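Local coordinates for protein putative 6-phosphogluconolactonase (Neisseria gonorrhoeae, PDB 3LHI) that probably hydrolyses 6-phosphogluconolactone to 6-phosphogluconate, the second step of the oxidative branch of the pentose phosphate pathway, at residues A[36-41]-A[130-135]; A[65-70]-A[80-85]; A[71-76]-A[171-176]; A[135-140]-A[196-201]. All blocks are in the same frame, centred on the assembly; numbering follows the deposited sequence. Where two conformers were deposited one is given.

Contact 1: A[36-41]-A[130-135]; sequences AVLAVS and VLILGM
S41 OG donates to I132 O over 2.7 Å, meeting a lone pair in the carbonyl plane (C=O...O angle 134°), near the C-terminal ends of two neighbouring parallel strands in the Rossmann-like sheet of this enzyme. With chi1 at -62°, the hydroxyl lies beside the backbone N of S41 and turns toward 130-135. S41 OG also accepts from a water 2.8 Å from it, and that water takes the N-H of G134, bridging the ends where the strands run into loops. Upstream, a regular parallel ladder ties 36-40 to 130-133, whose short axes diverge by only 7°. V130 N gives to V37 O at 3.1 Å, A39 N gives to V130 O, and A39 O accepts from I132 N at 2.9 Å, so residues 37 and 39 bracket V130 and A39 is bonded through both its N and its O. Apolar pairs flank the ladder on both faces. L38 and V130 share the face packed on helix 11-33, where V130 lies against A25 and L26; L38 CD1 comes 3.9 Å from V130 CG1. A39 and L131 share the other face, with A68 of strand 63-71 touching L131. There, L131 CD1 rests 3.8 Å from A39 CB.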
# COMPACT_ATOMS: atom_id res chain seq x y z
N ALA A 36 -13.70 -9.17 -1.15
CA ALA A 36 -12.63 -8.50 -0.40
C ALA A 36 -11.90 -7.57 -1.31
O ALA A 36 -11.86 -7.81 -2.53
CB ALA A 36 -11.67 -9.51 0.19
N VAL A 37 -11.33 -6.52 -0.75
CA VAL A 37 -10.44 -5.59 -1.48
C VAL A 37 -9.10 -5.56 -0.76
O VAL A 37 -9.03 -5.31 0.45
CB VAL A 37 -11.05 -4.21 -1.62
CG1 VAL A 37 -10.01 -3.21 -2.26
CG2 VAL A 37 -12.34 -4.29 -2.44
N LEU A 38 -8.03 -5.83 -1.53
CA LEU A 38 -6.65 -5.81 -1.06
C LEU A 38 -5.93 -4.62 -1.73
O LEU A 38 -5.97 -4.47 -2.98
CB LEU A 38 -5.97 -7.09 -1.57
CG LEU A 38 -4.45 -7.21 -1.39
CD1 LEU A 38 -4.13 -7.31 0.11
CD2 LEU A 38 -3.86 -8.38 -2.15
N ALA A 39 -5.25 -3.79 -0.93
CA ALA A 39 -4.40 -2.72 -1.46
C ALA A 39 -2.96 -3.08 -1.09
O ALA A 39 -2.66 -3.41 0.06
CB ALA A 39 -4.81 -1.34 -0.87
N VAL A 40 -2.06 -3.02 -2.08
CA VAL A 40 -0.65 -3.31 -1.88
C VAL A 40 0.21 -2.09 -2.23
O VAL A 40 -0.19 -1.22 -2.99
CB VAL A 40 -0.21 -4.54 -2.72
CG1 VAL A 40 -1.06 -5.78 -2.33
CG2 VAL A 40 -0.30 -4.27 -4.23
N SER A 41 1.42 -2.13 -1.68
CA SER A 41 2.44 -1.13 -1.95
C SER A 41 3.48 -1.68 -2.93
O SER A 41 3.65 -2.90 -3.04
CB SER A 41 3.07 -0.65 -0.65
OG SER A 41 2.09 -0.04 0.19
N VAL A 130 -7.97 -5.10 3.38
CA VAL A 130 -6.60 -5.49 3.78
C VAL A 130 -5.64 -4.57 3.03
O VAL A 130 -5.78 -4.42 1.80
CB VAL A 130 -6.30 -6.98 3.48
CG1 VAL A 130 -4.87 -7.35 3.92
CG2 VAL A 130 -7.34 -7.90 4.15
N LEU A 131 -4.71 -3.98 3.74
CA LEU A 131 -3.71 -3.05 3.17
C LEU A 131 -2.34 -3.51 3.59
O LEU A 131 -2.11 -3.81 4.77
CB LEU A 131 -3.98 -1.64 3.71
CG LEU A 131 -2.89 -0.60 3.53
CD1 LEU A 131 -2.62 -0.27 2.03
CD2 LEU A 131 -3.29 0.69 4.29
N ILE A 132 -1.40 -3.60 2.65
CA ILE A 132 0.01 -3.79 2.99
C ILE A 132 0.77 -2.52 2.59
O ILE A 132 0.80 -2.10 1.43
CB ILE A 132 0.69 -5.04 2.39
CG1 ILE A 132 -0.08 -6.33 2.70
CG2 ILE A 132 2.15 -5.15 2.92
CD1 ILE A 132 -1.22 -6.58 1.78
N LEU A 133 1.34 -1.91 3.63
CA LEU A 133 2.19 -0.75 3.55
C LEU A 133 3.66 -1.12 3.50
O LEU A 133 4.05 -2.24 3.90
CB LEU A 133 1.96 0.14 4.78
CG LEU A 133 0.60 0.83 4.87
CD1 LEU A 133 0.46 1.56 6.20
CD2 LEU A 133 0.41 1.77 3.69
N GLY A 134 4.47 -0.22 2.98
CA GLY A 134 5.89 -0.24 3.16
C GLY A 134 6.32 1.05 3.82
O GLY A 134 5.49 1.88 4.21
N MSE A 135 7.61 1.23 4.03
CA MSE A 135 8.15 2.44 4.63
C MSE A 135 9.47 2.79 3.99
O MSE A 135 10.34 1.91 3.86
CB MSE A 135 8.30 2.24 6.12
CG MSE A 135 8.75 3.50 6.89
SE MSE A 135 9.42 3.06 8.65
CE MSE A 135 11.07 2.31 8.01
O HOH W 1 3.41 2.03 1.46

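Contact 2: A[65-70]-A[80-85]; sequences ITLADE and SNTGLV
E70 reaches the first turn of helix 81-88 with both carboxylate oxygens, in the strand-to-helix half of the beta-alpha-beta unit that joins strands 63-71 and 98-99. E70 OE1 accepts from N81 N at 2.8 Å on its syn lone pair. E70 OE2 takes two donors: T82 N, on the syn side but 26° out of the carboxylate plane, and T82 OG1, which comes nearly along the C-O axis at 2.7 Å. Three bonds thus fix the rotation of the group. The chain arrives there with CG anti to the backbone N (chi1 178°) and a bend at chi2.

The tight, largely apolar part lies beside it. L67 sets its two methyls against the helix, L67 CD1 at 3.6 Å from T82 OG1 and L67 CD2 at 3.7 Å from V85 CG2, with W99 touching both L67 and V85. At the wetter margins, one water links S80 OG to E70 OE2, the latter bond weak, while S80 OG also caps the helix by accepting from G83 N. Another water connects N81 ND2 with D69 OD2, itself bonded to S143. D69 O lies in the plane of the N81 amide, 2.9 Å from N81 ND2, which comes from above the D69 carbonyl plane.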
# COMPACT_ATOMS: atom_id res chain seq x y z
N ILE A 65 -8.02 -6.09 -6.31
CA ILE A 65 -6.66 -5.71 -5.92
C ILE A 65 -6.38 -4.32 -6.48
O ILE A 65 -6.72 -4.01 -7.62
CB ILE A 65 -5.59 -6.73 -6.44
CG1 ILE A 65 -5.87 -8.10 -5.86
CG2 ILE A 65 -4.17 -6.22 -6.03
CD1 ILE A 65 -4.90 -9.19 -6.27
N THR A 66 -5.76 -3.50 -5.65
CA THR A 66 -5.39 -2.17 -6.03
C THR A 66 -4.10 -1.79 -5.29
O THR A 66 -3.45 -2.60 -4.65
CB THR A 66 -6.53 -1.20 -5.68
OG1 THR A 66 -6.35 0.04 -6.40
CG2 THR A 66 -6.71 -0.93 -4.16
N LEU A 67 -3.74 -0.52 -5.43
CA LEU A 67 -2.54 0.04 -4.86
C LEU A 67 -2.76 1.00 -3.73
O LEU A 67 -3.74 1.76 -3.76
CB LEU A 67 -1.79 0.81 -5.96
CG LEU A 67 -1.36 0.03 -7.16
CD1 LEU A 67 -0.88 0.92 -8.31
CD2 LEU A 67 -0.30 -0.94 -6.76
N ALA A 68 -1.84 1.03 -2.80
CA ALA A 68 -1.84 2.05 -1.73
C ALA A 68 -1.41 3.41 -2.30
O ALA A 68 -1.78 4.45 -1.73
CB ALA A 68 -0.87 1.65 -0.63
N ASP A 69 -0.63 3.40 -3.38
CA ASP A 69 -0.10 4.59 -3.98
C ASP A 69 0.43 4.24 -5.35
O ASP A 69 0.76 3.08 -5.61
CB ASP A 69 0.97 5.31 -3.13
CG ASP A 69 2.24 4.53 -2.99
OD1 ASP A 69 2.19 3.38 -2.56
OD2 ASP A 69 3.32 5.10 -3.27
N GLU A 70 0.50 5.24 -6.23
CA GLU A 70 0.97 5.03 -7.59
C GLU A 70 1.72 6.24 -8.06
O GLU A 70 1.44 7.38 -7.69
CB GLU A 70 -0.19 4.67 -8.51
CG GLU A 70 0.11 4.46 -9.99
CD GLU A 70 1.12 3.37 -10.33
OE1 GLU A 70 2.25 3.45 -9.85
OE2 GLU A 70 0.76 2.47 -11.08
N SER A 80 6.11 2.31 -12.87
CA SER A 80 4.70 2.10 -12.57
C SER A 80 4.54 0.98 -11.54
O SER A 80 4.99 -0.15 -11.74
CB SER A 80 3.96 1.70 -13.84
OG SER A 80 2.61 1.41 -13.56
N ASN A 81 3.83 1.26 -10.44
CA ASN A 81 3.48 0.21 -9.52
C ASN A 81 2.44 -0.74 -10.13
O ASN A 81 2.40 -1.92 -9.76
CB ASN A 81 2.93 0.76 -8.20
CG ASN A 81 3.98 1.48 -7.34
OD1 ASN A 81 5.18 1.25 -7.52
ND2 ASN A 81 3.50 2.29 -6.36
N THR A 82 1.59 -0.24 -11.03
CA THR A 82 0.66 -1.08 -11.76
C THR A 82 1.42 -2.14 -12.53
O THR A 82 1.11 -3.35 -12.48
CB THR A 82 -0.19 -0.24 -12.69
OG1 THR A 82 -1.02 0.64 -11.89
CG2 THR A 82 -1.12 -1.14 -13.56
N GLY A 83 2.48 -1.72 -13.23
CA GLY A 83 3.31 -2.68 -13.95
C GLY A 83 3.98 -3.70 -13.04
O GLY A 83 4.05 -4.88 -13.35
N LEU A 84 4.45 -3.22 -11.90
CA LEU A 84 5.06 -4.06 -10.86
C LEU A 84 4.11 -5.16 -10.49
O LEU A 84 4.48 -6.33 -10.59
CB LEU A 84 5.41 -3.24 -9.60
CG LEU A 84 5.94 -4.06 -8.44
CD1 LEU A 84 7.44 -4.33 -8.67
CD2 LEU A 84 5.61 -3.28 -7.11
N VAL A 85 2.91 -4.77 -10.03
CA VAL A 85 1.91 -5.68 -9.54
C VAL A 85 1.47 -6.68 -10.64
O VAL A 85 1.27 -7.87 -10.37
CB VAL A 85 0.74 -4.92 -8.90
CG1 VAL A 85 -0.43 -5.83 -8.59
CG2 VAL A 85 1.24 -4.22 -7.63
O HOH W 2 5.22 4.20 -4.69
O HOH W 3 1.38 3.77 -13.62

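Contact 3: A[71-76]-A[171-176]; sequences RIVPTN and APHERI
I72 N gives a hydrogen bond of 2.8 Å to E174 O, next to the antiparallel non-hydrogen-bonded pair R71 with R175, where strand 63-71 ends beside strand 175-178. On the face shared by the two arginines the side chains run side by side in the same direction. R71 NE stands over one face of the R175 guanidinium, offset toward its rim, with the two guanidinium planes 58° apart. Two like charges therefore lie close, R71 NE 3.6 Å from R175 NH1, an effect probably eased by the water and the oxygens that take up their N-H groups. The water accepts from R71 NH2 and from R175 NH1, at 3.0 Å each. Beside them V73 CG1 makes a CH-pi contact with the H173 ring, 3.7 Å from its centroid and 21° off the normal, while P172 CB covers the opposite face.

Further bonds hold these groups. R175 grips P172 O side-on with NE and NH2, R175 NH2 at 2.8 Å, the oxygen lying almost in the guanidinium plane; NH1 also bonds S143. D79 holds two more groups, its backbone O receiving R71 NH1 and its carboxylate H173 NE2. I72 is the centre of an inverse gamma turn that swings the chain out of the strand, and a water bonded to I72 O reaches E174 N weakly.

Outside this patch, E174 OE1 is bonded to T167 and H165, and I176 is bonded through its backbone to E70. I72 and I176 face helix 114-124, R71 touches N81 of helix 81-88, and strand 163-166 flanks R175 by way of T166.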
# COMPACT_ATOMS: atom_id res chain seq x y z
N ARG A 71 2.73 5.99 -8.90
CA ARG A 71 3.45 7.02 -9.64
C ARG A 71 2.63 7.39 -10.83
O ARG A 71 2.10 6.51 -11.56
CB ARG A 71 4.83 6.48 -10.06
CG ARG A 71 5.81 6.18 -8.96
CD ARG A 71 5.51 4.95 -8.14
NE ARG A 71 6.53 4.72 -7.15
CZ ARG A 71 7.74 4.22 -7.41
NH1 ARG A 71 8.05 3.78 -8.62
NH2 ARG A 71 8.59 4.09 -6.41
N ILE A 72 2.48 8.70 -11.07
CA ILE A 72 1.67 9.18 -12.19
C ILE A 72 2.56 9.17 -13.43
O ILE A 72 3.17 10.17 -13.80
CB ILE A 72 1.02 10.55 -11.91
CG1 ILE A 72 0.15 10.45 -10.64
CG2 ILE A 72 0.21 10.95 -13.11
CD1 ILE A 72 -0.54 11.77 -10.23
N VAL A 73 2.64 7.98 -13.98
CA VAL A 73 3.38 7.61 -15.19
C VAL A 73 2.55 6.59 -15.91
O VAL A 73 1.68 5.95 -15.32
CB VAL A 73 4.78 7.00 -14.85
CG1 VAL A 73 5.71 8.04 -14.16
CG2 VAL A 73 4.69 5.70 -14.07
N PRO A 74 2.77 6.40 -17.23
CA PRO A 74 1.99 5.40 -17.92
C PRO A 74 2.15 4.00 -17.29
O PRO A 74 3.18 3.71 -16.70
CB PRO A 74 2.56 5.43 -19.33
CG PRO A 74 3.02 6.84 -19.46
CD PRO A 74 3.61 7.20 -18.13
N THR A 75 1.15 3.16 -17.46
CA THR A 75 1.20 1.87 -16.80
C THR A 75 2.23 0.89 -17.38
O THR A 75 2.53 -0.13 -16.76
CB THR A 75 -0.19 1.26 -16.71
OG1 THR A 75 -0.69 0.98 -18.02
CG2 THR A 75 -1.15 2.10 -15.88
N ASN A 76 2.81 1.22 -18.53
CA ASN A 76 3.93 0.45 -19.09
C ASN A 76 5.29 1.06 -18.79
O ASN A 76 6.28 0.58 -19.31
CB ASN A 76 3.73 0.23 -20.59
CG ASN A 76 3.78 1.47 -21.40
OD1 ASN A 76 3.59 2.58 -20.90
ND2 ASN A 76 3.97 1.30 -22.72
N ALA A 171 11.84 12.46 -4.12
CA ALA A 171 11.75 11.26 -4.99
C ALA A 171 10.99 11.67 -6.23
O ALA A 171 10.23 12.64 -6.22
CB ALA A 171 11.04 10.11 -4.22
N PRO A 172 11.15 10.93 -7.34
CA PRO A 172 10.55 11.34 -8.58
C PRO A 172 9.07 10.98 -8.73
O PRO A 172 8.61 10.03 -8.12
CB PRO A 172 11.37 10.60 -9.64
CG PRO A 172 11.79 9.40 -8.97
CD PRO A 172 12.11 9.81 -7.55
N HIS A 173 8.43 11.70 -9.63
CA HIS A 173 7.11 11.49 -10.15
C HIS A 173 6.03 12.02 -9.19
O HIS A 173 6.06 11.76 -8.00
CB HIS A 173 6.80 10.03 -10.48
CG HIS A 173 7.82 9.37 -11.34
ND1 HIS A 173 8.15 9.86 -12.60
CD2 HIS A 173 8.58 8.26 -11.14
CE1 HIS A 173 9.07 9.05 -13.13
NE2 HIS A 173 9.36 8.09 -12.26
N GLU A 174 5.07 12.72 -9.74
CA GLU A 174 3.84 13.03 -9.02
C GLU A 174 3.20 11.72 -8.66
O GLU A 174 3.34 10.72 -9.38
CB GLU A 174 2.91 13.88 -9.88
CG GLU A 174 3.51 15.17 -10.39
CD GLU A 174 4.03 16.04 -9.28
OE1 GLU A 174 3.34 16.19 -8.24
OE2 GLU A 174 5.14 16.64 -9.42
N ARG A 175 2.48 11.71 -7.54
CA ARG A 175 1.88 10.50 -7.01
C ARG A 175 0.40 10.66 -6.74
O ARG A 175 -0.09 11.79 -6.45
CB ARG A 175 2.53 10.16 -5.65
CG ARG A 175 4.05 10.16 -5.63
CD ARG A 175 4.63 9.14 -6.58
NE ARG A 175 6.10 9.10 -6.56
CZ ARG A 175 6.82 8.35 -5.75
NH1 ARG A 175 6.25 7.51 -4.88
NH2 ARG A 175 8.15 8.38 -5.87
N ILE A 176 -0.26 9.52 -6.68
CA ILE A 176 -1.59 9.44 -6.13
C ILE A 176 -1.48 8.46 -4.96
O ILE A 176 -0.98 7.35 -5.14
CB ILE A 176 -2.67 9.07 -7.19
CG1 ILE A 176 -4.05 8.93 -6.54
CG2 ILE A 176 -2.29 7.83 -8.02
CD1 ILE A 176 -5.13 8.60 -7.54
O HOH W 4 8.10 5.42 -3.78
O HOH W 5 4.50 12.35 -12.67

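Contact 4: A[135-140]-A[196-201]; sequences MGNDGH and EEKKAV
K198 and M135, a selenomethionine, run antiparallel alongside one another where the glycine-rich loop after strand 130-133 meets the first turns of helix 196-206. K198 CB lies 3.7 Å from the M135 methyl CE. K198 CG, anti to the carbonyl carbon (chi1 -73°), passes N137 OD1 at 3.4 Å. The chain then runs extended, K198 CD at 3.4 Å and K198 CE at 3.0 Å from M135 O, until K198 NZ donates to that same oxygen over 2.7 Å, nearly in line with the carbonyl bond. A water that accepts from M135 N also accepts, weakly, from K198 NZ.

One turn on, V201 faces the loop. V201 CG1 meets M135 CE at 3.8 Å and lies against G139, while V201 CG2 approaches N137 O at 3.5 Å. Toward solvent the N137 amide stacks on the E197 carboxylate, their planes 9° apart, and a water joins N137 O to E197 OE2.

Inside the loop, G136 to G139 form a type I turn, and D138 OD1 accepts from both H140 N, an Asx turn, and H140 ND1, which it meets in the ring plane; F145 stacks on that ring. The contact lies beyond the C-terminal ends of strands 130-133 and 188-194, which are parallel neighbours: helix 196-206 follows strand 188-194, M135 packs on I193 of that strand, and G139 is bonded by its backbone to I215 at the start of helix 215-219.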
# COMPACT_ATOMS: atom_id res chain seq x y z
N MSE A 135 7.61 1.23 4.03
CA MSE A 135 8.15 2.44 4.63
C MSE A 135 9.47 2.79 3.99
O MSE A 135 10.34 1.91 3.86
CB MSE A 135 8.30 2.24 6.12
CG MSE A 135 8.75 3.50 6.89
SE MSE A 135 9.42 3.06 8.65
CE MSE A 135 11.07 2.31 8.01
N GLY A 136 9.66 4.05 3.63
CA GLY A 136 10.96 4.49 3.14
C GLY A 136 11.94 4.78 4.27
O GLY A 136 11.60 4.82 5.45
N ASN A 137 13.19 5.04 3.85
CA ASN A 137 14.22 5.43 4.78
C ASN A 137 13.97 6.79 5.41
O ASN A 137 14.51 7.07 6.46
CB ASN A 137 15.57 5.45 4.05
CG ASN A 137 16.08 4.05 3.70
OD1 ASN A 137 15.79 3.04 4.37
ND2 ASN A 137 16.95 4.01 2.69
N ASP A 138 13.08 7.58 4.81
CA ASP A 138 12.58 8.85 5.34
C ASP A 138 11.38 8.68 6.27
O ASP A 138 10.81 9.67 6.72
CB ASP A 138 12.23 9.80 4.19
CG ASP A 138 11.11 9.30 3.31
OD1 ASP A 138 10.72 8.12 3.46
OD2 ASP A 138 10.61 10.12 2.53
N GLY A 139 10.95 7.45 6.51
CA GLY A 139 9.76 7.22 7.29
C GLY A 139 8.41 7.44 6.59
O GLY A 139 7.36 7.33 7.28
N HIS A 140 8.43 7.70 5.28
CA HIS A 140 7.18 7.86 4.57
C HIS A 140 6.50 6.51 4.38
O HIS A 140 7.15 5.48 4.42
CB HIS A 140 7.34 8.58 3.22
CG HIS A 140 7.60 7.69 2.06
ND1 HIS A 140 8.85 7.22 1.73
CD2 HIS A 140 6.74 7.19 1.13
CE1 HIS A 140 8.75 6.49 0.63
NE2 HIS A 140 7.48 6.43 0.26
N GLU A 196 18.32 -3.17 8.99
CA GLU A 196 18.51 -2.46 10.24
C GLU A 196 18.23 -0.96 10.10
O GLU A 196 17.80 -0.32 11.07
CB GLU A 196 19.92 -2.74 10.82
CG GLU A 196 21.10 -2.26 9.97
CD GLU A 196 22.40 -3.08 10.18
OE1 GLU A 196 22.52 -3.84 11.19
OE2 GLU A 196 23.31 -2.97 9.31
N GLU A 197 18.47 -0.42 8.92
CA GLU A 197 18.26 1.04 8.68
C GLU A 197 16.78 1.34 8.83
O GLU A 197 16.39 2.21 9.61
CB GLU A 197 18.74 1.51 7.30
CG GLU A 197 18.40 3.03 7.07
CD GLU A 197 18.99 3.66 5.80
OE1 GLU A 197 19.69 2.94 5.04
OE2 GLU A 197 18.75 4.89 5.57
N LYS A 198 15.98 0.51 8.17
CA LYS A 198 14.51 0.63 8.35
C LYS A 198 14.05 0.27 9.74
O LYS A 198 13.12 0.89 10.24
CB LYS A 198 13.74 -0.10 7.28
CG LYS A 198 13.85 0.68 5.97
CD LYS A 198 13.04 0.06 4.92
CE LYS A 198 13.15 0.78 3.57
NZ LYS A 198 12.10 0.15 2.73
N LYS A 199 14.67 -0.71 10.42
CA LYS A 199 14.26 -0.96 11.82
C LYS A 199 14.54 0.28 12.66
O LYS A 199 13.72 0.64 13.50
CB LYS A 199 14.86 -2.22 12.47
CG LYS A 199 14.26 -2.48 13.90
CD LYS A 199 14.72 -3.78 14.55
CE LYS A 199 14.17 -3.94 15.97
NZ LYS A 199 14.58 -2.82 16.88
N ALA A 200 15.66 0.97 12.41
CA ALA A 200 15.98 2.19 13.21
C ALA A 200 14.98 3.34 13.00
O ALA A 200 14.44 3.91 13.96
CB ALA A 200 17.45 2.65 12.96
N VAL A 201 14.61 3.55 11.75
CA VAL A 201 13.60 4.55 11.41
C VAL A 201 12.23 4.16 11.96
O VAL A 201 11.52 5.00 12.54
CB VAL A 201 13.55 4.69 9.90
CG1 VAL A 201 12.38 5.61 9.49
CG2 VAL A 201 14.88 5.22 9.37
O HOH W 6 9.10 -1.24 3.24
O HOH W 7 17.19 6.73 7.17

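How the contacts relate
Contacts 1 and 2 are buried; contacts 3 and 4 lie about 15 and 16 Å from the centre of the chain (centre to centre) and are only partly buried. One sheet runs through the first three: strand 63-71 pairs with 36-40 of contact 1 and with 175-178 of contact 3, where A68 N probably bonds V40 O, and E70 N I176 O. Contact 4 continues contact 1 through M135, passing from strand to loop and helix. Waters bridge all four, but the rest of the chemistry follows place: a backbone ladder with apolar flanks in contact 1, a carboxylate on a helix start in contact 2, and, nearer the surface, arginines, lysine and stacked flat groups in contacts 3 and 4.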